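Local atomic coordinates of protocadherin gamma-B3 (Homo sapiens, PDB entry 5K8R), a protein that probably mediates calcium-dependent cell adhesion and may help establish and maintain specific neuronal connections in the brain. Residues 1-7 with 87-91; 379-383 with 410-414; 283-289 with 301-307. All blocks are in the same frame, centred on the assembly; numbering follows the deposited sequence.

Contact 1 of 3, residues 1-7 with 87-91; sequences EPIRYAI and FHVTV
I3 and Y5 join their strand to T90 through the backbone. T90 N donates to I3 O at 3.0 Å, with an almost straight N-H...O angle of 172°, whereas the bond from Y5 N to T90 O is weak and its acceptor less surely placed. The two strands run parallel, 23° apart in direction. On one face, I3 and V89 run alongside each other in the same direction, CG2 of I3 4.1 Å from CG2 of V89. V89 also sends CG1 to the edge of the Y5 ring, 4.1 Å from CD2 of Y5. The trans chi1 of I3 (180°) sets its CG1 above a face of the same ring, offset toward the rim. Farther along, CG1 of I7 meets CG1 of V91 at 3.8 Å. P2, which follows a cis peptide bond, brings CB to the edge of the H88 imidazole. In the next shell, L20 of helix 20-23 packs against I3, Y5 and V89. D23 takes a hydrogen bond from Y5 OH, and E77 OE2 is hydrogen-bonded to H88 ND1. Parallel pairing of the first strand with the last, along the edge of a sheet, is characteristic of the cadherin repeat, here the first.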
ATOM      1  N   GLU A   1     -71.576 -13.532  -6.216  1.00102.38           N
ATOM      2  CA  GLU A   1     -72.183 -12.212  -6.107  1.00101.53           C
ATOM      3  C   GLU A   1     -71.581 -11.414  -4.934  1.00 95.87           C
ATOM      4  O   GLU A   1     -72.338 -10.891  -4.114  1.00101.75           O
ATOM      5  CB  GLU A   1     -73.702 -12.332  -5.949  1.00103.75           C
ATOM      6  CG  GLU A   1     -74.439 -12.626  -7.246  1.00100.13           C
ATOM      7  CD  GLU A   1     -74.905 -14.065  -7.338  1.00100.51           C
ATOM      8  OE1 GLU A   1     -74.789 -14.794  -6.331  1.00100.66           O
ATOM      9  OE2 GLU A   1     -75.387 -14.469  -8.418  1.00 95.20           O
ATOM     10  N   PRO A   2     -70.191 -11.295  -4.819  1.00 73.32           N
ATOM     11  CA  PRO A   2     -69.378 -11.956  -5.851  1.00 59.47           C
ATOM     12  C   PRO A   2     -68.823 -13.292  -5.367  1.00 56.60           C
ATOM     13  O   PRO A   2     -69.197 -13.760  -4.291  1.00 53.15           O
ATOM     14  CB  PRO A   2     -68.238 -10.963  -6.073  1.00 61.89           C
ATOM     15  CG  PRO A   2     -68.000 -10.351  -4.731  1.00 54.53           C
ATOM     16  CD  PRO A   2     -69.199 -10.627  -3.862  1.00 69.92           C
ATOM     17  N   ILE A   3     -67.942 -13.893  -6.158  1.00 42.14           N
ATOM     18  CA  ILE A   3     -67.342 -15.174  -5.802  1.00 29.90           C
ATOM     19  C   ILE A   3     -65.841 -15.174  -6.070  1.00 32.85           C
ATOM     20  O   ILE A   3     -65.369 -14.547  -7.019  1.00 39.70           O
ATOM     21  CB  ILE A   3     -67.991 -16.336  -6.577  1.00 33.70           C
ATOM     22  CG1 ILE A   3     -67.344 -17.666  -6.186  1.00 39.19           C
ATOM     23  CG2 ILE A   3     -67.881 -16.104  -8.076  1.00 40.59           C
ATOM     24  CD1 ILE A   3     -68.264 -18.859  -6.330  1.00 44.47           C
ATOM     25  N   ARG A   4     -65.094 -15.879  -5.227  1.00 31.41           N
ATOM     26  CA  ARG A   4     -63.644 -15.962  -5.371  1.00 31.89           C
ATOM     27  C   ARG A   4     -63.080 -17.373  -5.192  1.00 32.04           C
ATOM     28  O   ARG A   4     -63.075 -17.918  -4.088  1.00 30.21           O
ATOM     29  CB  ARG A   4     -62.958 -15.001  -4.397  1.00 27.86           C
ATOM     30  CG  ARG A   4     -61.446 -15.151  -4.337  1.00 30.01           C
ATOM     31  CD  ARG A   4     -60.941 -15.078  -2.906  1.00 33.16           C
ATOM     32  NE  ARG A   4     -60.732 -16.404  -2.331  1.00 26.17           N
ATOM     33  CZ  ARG A   4     -60.154 -16.627  -1.155  1.00 36.69           C
ATOM     34  NH1 ARG A   4     -59.724 -15.608  -0.423  1.00 31.37           N
ATOM     35  NH2 ARG A   4     -60.007 -17.867  -0.710  1.00 28.88           N
ATOM     36  N   TYR A   5     -62.599 -17.950  -6.290  1.00 30.62           N
ATOM     37  CA  TYR A   5     -62.003 -19.276  -6.286  1.00 30.81           C
ATOM     38  C   TYR A   5     -60.523 -19.158  -5.928  1.00 36.22           C
ATOM     39  O   TYR A   5     -59.983 -18.063  -5.761  1.00 48.37           O
ATOM     40  CB  TYR A   5     -62.200 -19.961  -7.639  1.00 22.37           C
ATOM     41  CG  TYR A   5     -63.649 -20.133  -8.035  1.00 41.65           C
ATOM     42  CD1 TYR A   5     -64.412 -21.171  -7.516  1.00 42.92           C
ATOM     43  CD2 TYR A   5     -64.254 -19.258  -8.928  1.00 41.06           C
ATOM     44  CE1 TYR A   5     -65.739 -21.333  -7.875  1.00 41.54           C
ATOM     45  CE2 TYR A   5     -65.580 -19.413  -9.294  1.00 40.98           C
ATOM     46  CZ  TYR A   5     -66.317 -20.452  -8.764  1.00 41.91           C
ATOM     47  OH  TYR A   5     -67.636 -20.609  -9.125  1.00 42.33           O
ATOM     48  N   ALA A   6     -59.859 -20.305  -5.807  1.00 27.23           N
ATOM     49  CA  ALA A   6     -58.437 -20.334  -5.477  1.00 25.02           C
ATOM     50  C   ALA A   6     -57.822 -21.578  -6.093  1.00 27.56           C
ATOM     51  O   ALA A   6     -58.176 -22.698  -5.711  1.00 46.91           O
ATOM     52  CB  ALA A   6     -58.219 -20.316  -3.962  1.00 31.36           C
ATOM     53  N   ILE A   7     -56.912 -21.388  -7.042  1.00 26.00           N
ATOM     54  CA  ILE A   7     -56.309 -22.512  -7.755  1.00 28.37           C
ATOM     55  C   ILE A   7     -54.795 -22.344  -7.786  1.00 32.04           C
ATOM     56  O   ILE A   7     -54.300 -21.208  -7.802  1.00 40.35           O
ATOM     57  CB  ILE A   7     -56.873 -22.637  -9.181  1.00 34.01           C
ATOM     58  CG1 ILE A   7     -56.691 -21.324  -9.946  1.00 23.17           C
ATOM     59  CG2 ILE A   7     -58.339 -23.038  -9.147  1.00 21.14           C
ATOM     60  CD1 ILE A   7     -57.117 -21.392 -11.399  1.00 35.25           C
ATOM     61  N   PHE A  87     -71.301 -10.358 -13.498  1.00 32.34           N
ATOM     62  CA  PHE A  87     -71.041 -11.213 -12.343  1.00 23.94           C
ATOM     63  C   PHE A  87     -69.543 -11.189 -12.079  1.00 32.90           C
ATOM     64  O   PHE A  87     -68.772 -11.811 -12.815  1.00 32.16           O
ATOM     65  CB  PHE A  87     -71.539 -12.638 -12.577  1.00 42.28           C
ATOM     66  CG  PHE A  87     -73.026 -12.737 -12.757  1.00 40.07           C
ATOM     67  CD1 PHE A  87     -73.866 -12.806 -11.658  1.00 40.81           C
ATOM     68  CD2 PHE A  87     -73.585 -12.762 -14.024  1.00 40.60           C
ATOM     69  CE1 PHE A  87     -75.235 -12.898 -11.819  1.00 44.46           C
ATOM     70  CE2 PHE A  87     -74.954 -12.854 -14.192  1.00 48.37           C
ATOM     71  CZ  PHE A  87     -75.780 -12.922 -13.087  1.00 49.45           C
ATOM     72  N   HIS A  88     -69.135 -10.471 -11.036  1.00 34.41           N
ATOM     73  CA  HIS A  88     -67.717 -10.302 -10.751  1.00 36.70           C
ATOM     74  C   HIS A  88     -67.141 -11.586 -10.169  1.00 39.55           C
ATOM     75  O   HIS A  88     -67.680 -12.143  -9.208  1.00 45.57           O
ATOM     76  CB  HIS A  88     -67.503  -9.137  -9.786  1.00 38.78           C
ATOM     77  CG  HIS A  88     -66.066  -8.757  -9.611  1.00 42.29           C
ATOM     78  ND1 HIS A  88     -65.354  -8.076 -10.575  1.00 40.45           N
ATOM     79  CD2 HIS A  88     -65.205  -8.967  -8.587  1.00 46.43           C
ATOM     80  CE1 HIS A  88     -64.118  -7.880 -10.153  1.00 43.47           C
ATOM     81  NE2 HIS A  88     -64.001  -8.412  -8.949  1.00 47.47           N
ATOM     82  N   VAL A  89     -66.045 -12.057 -10.759  1.00 27.57           N
ATOM     83  CA  VAL A  89     -65.363 -13.267 -10.319  1.00 19.74           C
ATOM     84  C   VAL A  89     -63.909 -12.920 -10.039  1.00 40.49           C
ATOM     85  O   VAL A  89     -63.262 -12.236 -10.842  1.00 33.03           O
ATOM     86  CB  VAL A  89     -65.462 -14.392 -11.365  1.00 31.20           C
ATOM     87  CG1 VAL A  89     -64.805 -15.663 -10.842  1.00 18.01           C
ATOM     88  CG2 VAL A  89     -66.912 -14.652 -11.741  1.00 31.94           C
ATOM     89  N   THR A  90     -63.402 -13.384  -8.900  1.00 44.89           N
ATOM     90  CA  THR A  90     -61.999 -13.240  -8.546  1.00 34.80           C
ATOM     91  C   THR A  90     -61.402 -14.620  -8.309  1.00 32.24           C
ATOM     92  O   THR A  90     -62.011 -15.463  -7.644  1.00 33.74           O
ATOM     93  CB  THR A  90     -61.819 -12.361  -7.302  1.00 24.16           C
ATOM     94  OG1 THR A  90     -62.581 -12.901  -6.218  1.00 49.61           O
ATOM     95  CG2 THR A  90     -62.297 -10.947  -7.579  1.00 32.31           C
ATOM     96  N   VAL A  91     -60.216 -14.851  -8.866  1.00 29.54           N
ATOM     97  CA  VAL A  91     -59.539 -16.141  -8.784  1.00 20.40           C
ATOM     98  C   VAL A  91     -58.162 -15.905  -8.183  1.00 33.30           C
ATOM     99  O   VAL A  91     -57.313 -15.245  -8.797  1.00 33.84           O
ATOM    100  CB  VAL A  91     -59.427 -16.826 -10.153  1.00 18.91           C
ATOM    101  CG1 VAL A  91     -58.759 -18.186 -10.010  1.00 16.90           C
ATOM    102  CG2 VAL A  91     -60.799 -16.964 -10.795  1.00 29.32           C
TER

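Contact 2 of 3, residues 379-383 with 410-414; sequences ALDRE and LHILD. With NA (sodium ion), chain M.
R382 reaches across to I412 and D414 from an Asx turn, in the loop that leads to strand 387-396 of the fourth cadherin repeat. The turn is made by D381, whose OD1 accepts from the backbone N of E383 at 3.0 Å; the donor comes from above the carboxylate, 51° out of its plane. Across the contact the main polar link is a single bond, R382 NH2 to the carbonyl O of I412, 3.0 Å long and bent to 148° at the hydrogen. The acceptor lies near the guanidinium edge, somewhat tilted from its plane. With CG anti to the backbone N (chi1 174°) and the chain extended as far as NE, the arginine lays its methylenes along I412 O before its tip turns in. R382's own backbone N is satisfied by OE1 of E328, and I412 N donates to the carbonyl of P386. D414 stays short of a salt bridge: its OD1 is 4.1 Å from R382 NE, with carboxylate and guanidinium planes steeply turned. Beneath the polar layer L380 and I412 are buried; their side chains cross at about a right angle, and both touch Y388 of strand 387-396. The D-R-E sequence here matches D61 to E63 of the first repeat, where both acidic residues bind calcium. At this end of the fourth repeat the ion seen is a sodium, held by the carbonyls of L380 and E328, with L380 O 2.5 Å from the metal.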
ATOM      1  N   ALA A 379      93.141   2.542   3.258  1.00 31.57           N
ATOM      2  CA  ALA A 379      94.015   3.704   3.276  1.00 33.09           C
ATOM      3  C   ALA A 379      93.338   4.898   2.608  1.00 36.25           C
ATOM      4  O   ALA A 379      92.407   4.757   1.810  1.00 48.62           O
ATOM      5  CB  ALA A 379      95.339   3.391   2.580  1.00 28.71           C
ATOM      6  N   LEU A 380      93.825   6.091   2.947  1.00 37.35           N
ATOM      7  CA  LEU A 380      93.291   7.332   2.407  1.00 34.41           C
ATOM      8  C   LEU A 380      94.426   8.303   2.128  1.00 40.78           C
ATOM      9  O   LEU A 380      95.369   8.413   2.916  1.00 46.89           O
ATOM     10  CB  LEU A 380      92.288   7.980   3.370  1.00 33.11           C
ATOM     11  CG  LEU A 380      90.958   7.258   3.585  1.00 35.02           C
ATOM     12  CD1 LEU A 380      90.133   7.981   4.635  1.00 35.98           C
ATOM     13  CD2 LEU A 380      90.192   7.154   2.277  1.00 37.00           C
ATOM     14  N   ASP A 381      94.325   9.007   1.002  1.00 40.18           N
ATOM     15  CA  ASP A 381      95.296  10.038   0.643  1.00 45.98           C
ATOM     16  C   ASP A 381      94.642  10.957  -0.375  1.00 49.69           C
ATOM     17  O   ASP A 381      94.234  10.498  -1.447  1.00 46.80           O
ATOM     18  CB  ASP A 381      96.576   9.419   0.077  1.00 47.06           C
ATOM     19  CG  ASP A 381      97.719  10.419  -0.019  1.00 55.99           C
ATOM     20  OD1 ASP A 381      97.463  11.640   0.039  1.00 59.72           O
ATOM     21  OD2 ASP A 381      98.880   9.980  -0.157  1.00 57.40           O
ATOM     22  N   ARG A 382      94.558  12.242  -0.048  1.00 25.99           N
ATOM     23  CA  ARG A 382      93.954  13.226  -0.937  1.00 35.28           C
ATOM     24  C   ARG A 382      94.757  13.432  -2.221  1.00 35.82           C
ATOM     25  O   ARG A 382      94.192  13.776  -3.260  1.00 49.12           O
ATOM     26  CB  ARG A 382      93.776  14.562  -0.212  1.00 48.83           C
ATOM     27  CG  ARG A 382      93.275  15.688  -1.101  1.00 47.38           C
ATOM     28  CD  ARG A 382      93.135  16.986  -0.323  1.00 51.83           C
ATOM     29  NE  ARG A 382      92.825  18.116  -1.194  1.00 67.56           N
ATOM     30  CZ  ARG A 382      91.655  18.292  -1.801  1.00 65.00           C
ATOM     31  NH1 ARG A 382      91.461  19.350  -2.576  1.00 48.57           N
ATOM     32  NH2 ARG A 382      90.678  17.411  -1.631  1.00 68.11           N
ATOM     33  N   GLU A 383      96.069  13.224  -2.153  1.00 47.49           N
ATOM     34  CA  GLU A 383      96.914  13.405  -3.328  1.00 43.09           C
ATOM     35  C   GLU A 383      96.645  12.342  -4.387  1.00 47.46           C
ATOM     36  O   GLU A 383      96.856  12.588  -5.580  1.00 50.84           O
ATOM     37  CB  GLU A 383      98.388  13.383  -2.919  1.00 50.33           C
ATOM     38  CG  GLU A 383      99.332  13.971  -3.956  1.00 75.25           C
ATOM     39  CD  GLU A 383      99.273  15.486  -4.001  1.00 90.61           C
ATOM     40  OE1 GLU A 383      99.015  16.103  -2.946  1.00 93.98           O
ATOM     41  OE2 GLU A 383      99.482  16.058  -5.092  1.00 95.53           O
ATOM     42  N   LEU A 410      82.093  11.907  -0.819  1.00 38.71           N
ATOM     43  CA  LEU A 410      82.887  12.119   0.383  1.00 42.74           C
ATOM     44  C   LEU A 410      84.251  12.660  -0.023  1.00 55.09           C
ATOM     45  O   LEU A 410      84.992  11.998  -0.756  1.00 63.13           O
ATOM     46  CB  LEU A 410      83.032  10.820   1.172  1.00 29.18           C
ATOM     47  CG  LEU A 410      81.717  10.151   1.571  1.00 43.10           C
ATOM     48  CD1 LEU A 410      81.961   8.717   2.004  1.00 51.15           C
ATOM     49  CD2 LEU A 410      81.029  10.940   2.675  1.00 30.61           C
ATOM     50  N   HIS A 411      84.576  13.858   0.454  1.00 38.89           N
ATOM     51  CA  HIS A 411      85.823  14.518   0.099  1.00 36.89           C
ATOM     52  C   HIS A 411      86.915  14.168   1.102  1.00 31.21           C
ATOM     53  O   HIS A 411      86.660  14.053   2.304  1.00 41.98           O
ATOM     54  CB  HIS A 411      85.628  16.034   0.042  1.00 38.11           C
ATOM     55  CG  HIS A 411      84.492  16.461  -0.833  1.00 36.72           C
ATOM     56  ND1 HIS A 411      84.620  16.620  -2.196  1.00 41.32           N
ATOM     57  CD2 HIS A 411      83.204  16.759  -0.540  1.00 47.80           C
ATOM     58  CE1 HIS A 411      83.462  16.999  -2.705  1.00 44.04           C
ATOM     59  NE2 HIS A 411      82.585  17.091  -1.721  1.00 44.11           N
ATOM     60  N   ILE A 412      88.134  14.000   0.596  1.00 37.34           N
ATOM     61  CA  ILE A 412      89.293  13.667   1.417  1.00 39.12           C
ATOM     62  C   ILE A 412      90.082  14.943   1.678  1.00 45.91           C
ATOM     63  O   ILE A 412      90.429  15.672   0.740  1.00 42.62           O
ATOM     64  CB  ILE A 412      90.170  12.602   0.737  1.00 40.17           C
ATOM     65  CG1 ILE A 412      89.323  11.387   0.350  1.00 36.46           C
ATOM     66  CG2 ILE A 412      91.308  12.183   1.652  1.00 30.78           C
ATOM     67  CD1 ILE A 412      88.615  10.740   1.523  1.00 37.42           C
ATOM     68  N   LEU A 413      90.363  15.215   2.949  1.00 40.25           N
ATOM     69  CA  LEU A 413      91.049  16.427   3.365  1.00 45.38           C
ATOM     70  C   LEU A 413      92.464  16.105   3.830  1.00 46.54           C
ATOM     71  O   LEU A 413      92.783  14.967   4.186  1.00 50.81           O
ATOM     72  CB  LEU A 413      90.280  17.132   4.487  1.00 50.32           C
ATOM     73  CG  LEU A 413      88.797  17.414   4.228  1.00 52.16           C
ATOM     74  CD1 LEU A 413      88.168  18.111   5.424  1.00 50.71           C
ATOM     75  CD2 LEU A 413      88.612  18.240   2.965  1.00 48.08           C
ATOM     76  N   ASP A 414      93.312  17.129   3.825  1.00 56.84           N
ATOM     77  CA  ASP A 414      94.696  16.982   4.264  1.00 59.11           C
ATOM     78  C   ASP A 414      94.774  16.778   5.773  1.00 61.52           C
ATOM     79  O   ASP A 414      94.010  17.377   6.530  1.00 66.07           O
ATOM     80  CB  ASP A 414      95.524  18.202   3.856  1.00 64.20           C
ATOM     81  CG  ASP A 414      95.651  18.346   2.353  1.00 71.49           C
ATOM     82  OD1 ASP A 414      95.706  17.310   1.656  1.00 75.89           O
ATOM     83  OD2 ASP A 414      95.697  19.494   1.866  1.00 77.72           O
TER
HETATM   84 NA    NA M 512      96.313   9.137   5.090  1.00 73.57          NA

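Contact 3 of 3, residues 283-289 with 301-307; sequences DSYTIGV and CKVQIDI
Strand residues from S284 to V289, with D283 just ahead of them, pair antiparallel with C301 to I307, their directions 153° apart, and seven N-H...O bonds of 2.7 to 2.9 Å between backbone N and O atoms run from I307 N and D283 O at one end to C301 N and V289 O at the other. On the buried face, Y285 brings its ring edge to I307, whose CD1 lies in the ring plane 3.5 Å from CE2 of Y285; F262 meets the same ring edge-to-face. Farther along, CG2 of V289 packs 3.9 Å from CG2 of V303, and C301 swings SG between its own N and carbonyl carbon (chi1 71°), placing it 3.7 Å from CB of V289. L232 and V234 of the opposing sheet close on V303. The other face is polar and centred on D306. S284, its hydroxyl trans to the backbone N, points OG at OD1 of D306 and donates over 3.0 Å, nearly in line with the C-O bond. NE2 of Q304, two residues back on the same strand, lies 3.2 Å from OD1 of D306, on its syn lone pair, with that oxygen close to the amide plane. The second oxygen, OD2, forms a salt bridge with R218 of the neighbouring strand 216-222. Were D306 replaced by an alanine, R218 would probably lose its charge partner, and the S284 hydroxyl and Q304 amide the acceptor that fixes their rotation. One carboxylate thus gathers donors from three adjacent strands: the hydrogen bond from S284 joins hairpin strands 284-292 and 298-308, and the salt bridge joins strand 298-308 to strand 216-222, while the other face is held by hydrophobic packing.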
ATOM      1  N   ASP A 283      43.671  -0.621   6.856  1.00 48.87           N
ATOM      2  CA  ASP A 283      43.721  -2.025   6.474  1.00 45.94           C
ATOM      3  C   ASP A 283      42.379  -2.737   6.592  1.00 43.37           C
ATOM      4  O   ASP A 283      42.288  -3.916   6.231  1.00 37.87           O
ATOM      5  CB  ASP A 283      44.770  -2.764   7.314  1.00 38.71           C
ATOM      6  CG  ASP A 283      44.574  -2.566   8.809  1.00 50.86           C
ATOM      7  OD1 ASP A 283      43.503  -2.073   9.220  1.00 55.78           O
ATOM      8  OD2 ASP A 283      45.496  -2.914   9.576  1.00 57.28           O
ATOM      9  N   SER A 284      41.343  -2.064   7.085  1.00 37.80           N
ATOM     10  CA  SER A 284      40.049  -2.709   7.262  1.00 43.32           C
ATOM     11  C   SER A 284      38.959  -1.650   7.293  1.00 48.01           C
ATOM     12  O   SER A 284      39.185  -0.518   7.729  1.00 42.48           O
ATOM     13  CB  SER A 284      40.012  -3.547   8.545  1.00 42.26           C
ATOM     14  OG  SER A 284      38.743  -4.153   8.723  1.00 43.86           O
ATOM     15  N   TYR A 285      37.771  -2.034   6.825  1.00 45.53           N
ATOM     16  CA  TYR A 285      36.605  -1.158   6.811  1.00 39.39           C
ATOM     17  C   TYR A 285      35.400  -1.937   7.315  1.00 37.05           C
ATOM     18  O   TYR A 285      35.039  -2.965   6.736  1.00 42.11           O
ATOM     19  CB  TYR A 285      36.331  -0.616   5.403  1.00 37.11           C
ATOM     20  CG  TYR A 285      37.397   0.310   4.862  1.00 38.01           C
ATOM     21  CD1 TYR A 285      37.289   1.687   5.012  1.00 48.31           C
ATOM     22  CD2 TYR A 285      38.504  -0.189   4.191  1.00 43.12           C
ATOM     23  CE1 TYR A 285      38.256   2.539   4.513  1.00 45.90           C
ATOM     24  CE2 TYR A 285      39.478   0.656   3.689  1.00 39.98           C
ATOM     25  CZ  TYR A 285      39.348   2.018   3.855  1.00 39.83           C
ATOM     26  OH  TYR A 285      40.314   2.862   3.357  1.00 57.49           O
ATOM     27  N   THR A 286      34.777  -1.450   8.383  1.00 33.45           N
ATOM     28  CA  THR A 286      33.531  -2.011   8.893  1.00 43.66           C
ATOM     29  C   THR A 286      32.414  -1.008   8.634  1.00 47.45           C
ATOM     30  O   THR A 286      32.440   0.107   9.165  1.00 47.78           O
ATOM     31  CB  THR A 286      33.635  -2.340  10.382  1.00 48.69           C
ATOM     32  OG1 THR A 286      34.585  -3.396  10.574  1.00 59.31           O
ATOM     33  CG2 THR A 286      32.283  -2.782  10.922  1.00 48.49           C
ATOM     34  N   ILE A 287      31.442  -1.407   7.816  1.00 48.00           N
ATOM     35  CA  ILE A 287      30.400  -0.513   7.325  1.00 43.98           C
ATOM     36  C   ILE A 287      29.041  -1.131   7.620  1.00 38.18           C
ATOM     37  O   ILE A 287      28.834  -2.325   7.383  1.00 40.06           O
ATOM     38  CB  ILE A 287      30.549  -0.249   5.814  1.00 30.25           C
ATOM     39  CG1 ILE A 287      31.948   0.280   5.496  1.00 29.77           C
ATOM     40  CG2 ILE A 287      29.487   0.720   5.338  1.00 36.93           C
ATOM     41  CD1 ILE A 287      32.280   0.257   4.020  1.00 33.14           C
ATOM     42  N   GLY A 288      28.117  -0.318   8.126  1.00 43.97           N
ATOM     43  CA  GLY A 288      26.754  -0.769   8.347  1.00 34.46           C
ATOM     44  C   GLY A 288      25.912  -0.620   7.087  1.00 41.07           C
ATOM     45  O   GLY A 288      25.998   0.382   6.377  1.00 39.03           O
ATOM     46  N   VAL A 289      25.086  -1.629   6.827  1.00 32.69           N
ATOM     47  CA  VAL A 289      24.250  -1.685   5.634  1.00 40.01           C
ATOM     48  C   VAL A 289      22.794  -1.827   6.061  1.00 46.43           C
ATOM     49  O   VAL A 289      22.471  -2.652   6.926  1.00 39.36           O
ATOM     50  CB  VAL A 289      24.664  -2.839   4.704  1.00 36.16           C
ATOM     51  CG1 VAL A 289      23.700  -2.952   3.532  1.00 34.93           C
ATOM     52  CG2 VAL A 289      26.087  -2.631   4.207  1.00 28.50           C
ATOM     53  N   CYS A 301      22.712  -5.073   8.536  1.00 51.95           N
ATOM     54  CA  CYS A 301      23.826  -6.006   8.597  1.00 45.86           C
ATOM     55  C   CYS A 301      25.123  -5.210   8.555  1.00 45.12           C
ATOM     56  O   CYS A 301      25.118  -3.974   8.533  1.00 47.17           O
ATOM     57  CB  CYS A 301      23.764  -7.030   7.456  1.00 44.44           C
ATOM     58  SG  CYS A 301      24.124  -6.349   5.821  1.00 41.69           S
ATOM     59  N   LYS A 302      26.246  -5.920   8.543  1.00 45.74           N
ATOM     60  CA  LYS A 302      27.557  -5.291   8.514  1.00 37.70           C
ATOM     61  C   LYS A 302      28.399  -5.893   7.399  1.00 34.38           C
ATOM     62  O   LYS A 302      28.155  -7.009   6.933  1.00 40.95           O
ATOM     63  CB  LYS A 302      28.282  -5.431   9.861  1.00 31.00           C
ATOM     64  CG  LYS A 302      27.633  -4.652  10.994  1.00 37.26           C
ATOM     65  CD  LYS A 302      28.486  -4.683  12.252  1.00 49.63           C
ATOM     66  CE  LYS A 302      27.857  -3.858  13.365  1.00 59.14           C
ATOM     67  NZ  LYS A 302      28.710  -3.828  14.586  1.00 63.15           N
ATOM     68  N   VAL A 303      29.400  -5.126   6.974  1.00 29.00           N
ATOM     69  CA  VAL A 303      30.316  -5.511   5.908  1.00 36.29           C
ATOM     70  C   VAL A 303      31.728  -5.181   6.370  1.00 41.91           C
ATOM     71  O   VAL A 303      32.012  -4.035   6.737  1.00 39.89           O
ATOM     72  CB  VAL A 303      29.997  -4.791   4.587  1.00 32.36           C
ATOM     73  CG1 VAL A 303      31.194  -4.835   3.654  1.00 55.37           C
ATOM     74  CG2 VAL A 303      28.778  -5.414   3.923  1.00 28.22           C
ATOM     75  N   GLN A 304      32.607  -6.180   6.362  1.00 38.36           N
ATOM     76  CA  GLN A 304      34.002  -6.004   6.754  1.00 42.26           C
ATOM     77  C   GLN A 304      34.882  -6.280   5.544  1.00 48.87           C
ATOM     78  O   GLN A 304      34.953  -7.418   5.066  1.00 46.09           O
ATOM     79  CB  GLN A 304      34.370  -6.914   7.925  1.00 38.06           C
ATOM     80  CG  GLN A 304      35.787  -6.705   8.435  1.00 38.71           C
ATOM     81  CD  GLN A 304      36.058  -7.438   9.733  1.00 48.69           C
ATOM     82  OE1 GLN A 304      35.135  -7.884  10.414  1.00 64.26           O
ATOM     83  NE2 GLN A 304      37.333  -7.567  10.083  1.00 64.23           N
ATOM     84  N   ILE A 305      35.548  -5.241   5.052  1.00 47.54           N
ATOM     85  CA  ILE A 305      36.453  -5.332   3.915  1.00 37.41           C
ATOM     86  C   ILE A 305      37.870  -5.211   4.455  1.00 38.87           C
ATOM     87  O   ILE A 305      38.300  -4.123   4.861  1.00 51.08           O
ATOM     88  CB  ILE A 305      36.162  -4.251   2.866  1.00 39.99           C
ATOM     89  CG1 ILE A 305      34.695  -4.313   2.433  1.00 42.81           C
ATOM     90  CG2 ILE A 305      37.085  -4.409   1.668  1.00 44.66           C
ATOM     91  CD1 ILE A 305      34.275  -3.175   1.531  1.00 39.92           C
ATOM     92  N   ASP A 306      38.592  -6.327   4.474  1.00 43.49           N
ATOM     93  CA  ASP A 306      39.975  -6.346   4.925  1.00 41.20           C
ATOM     94  C   ASP A 306      40.909  -6.158   3.738  1.00 47.00           C
ATOM     95  O   ASP A 306      40.689  -6.720   2.662  1.00 53.95           O
ATOM     96  CB  ASP A 306      40.291  -7.659   5.643  1.00 37.32           C
ATOM     97  CG  ASP A 306      39.453  -7.855   6.890  1.00 48.83           C
ATOM     98  OD1 ASP A 306      39.152  -6.851   7.569  1.00 46.56           O
ATOM     99  OD2 ASP A 306      39.095  -9.013   7.192  1.00 58.42           O
ATOM    100  N   ILE A 307      41.953  -5.359   3.941  1.00 43.51           N
ATOM    101  CA  ILE A 307      42.918  -5.033   2.899  1.00 44.44           C
ATOM    102  C   ILE A 307      44.237  -5.716   3.231  1.00 47.96           C
ATOM    103  O   ILE A 307      44.728  -5.617   4.362  1.00 48.26           O
ATOM    104  CB  ILE A 307      43.102  -3.513   2.757  1.00 44.74           C
ATOM    105  CG1 ILE A 307      41.771  -2.852   2.397  1.00 52.30           C
ATOM    106  CG2 ILE A 307      44.154  -3.198   1.707  1.00 38.04           C
ATOM    107  CD1 ILE A 307      41.882  -1.370   2.125  1.00 71.18           C
TER

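Overall arrangement
From the N terminus, contact 1 comes first: it brings the opening strand back beside strand 85-94 and closes a loop of 79 residues that spans most of the first cadherin repeat. The chain then passes through the second repeat into the third, where contact 3 pairs the two strands of a hairpin, with 11 residues between its segments. Contact 2 is last, joining a loop of the fourth repeat to its final strand across 26 residues, at the C-terminal end. The three lie in series, neither nesting nor crossing, and none touches another: the centres of contacts 1 and 2 are 159 Å apart. Each ties together its own repeat, while bound calcium ions sit at the junctions between successive repeats.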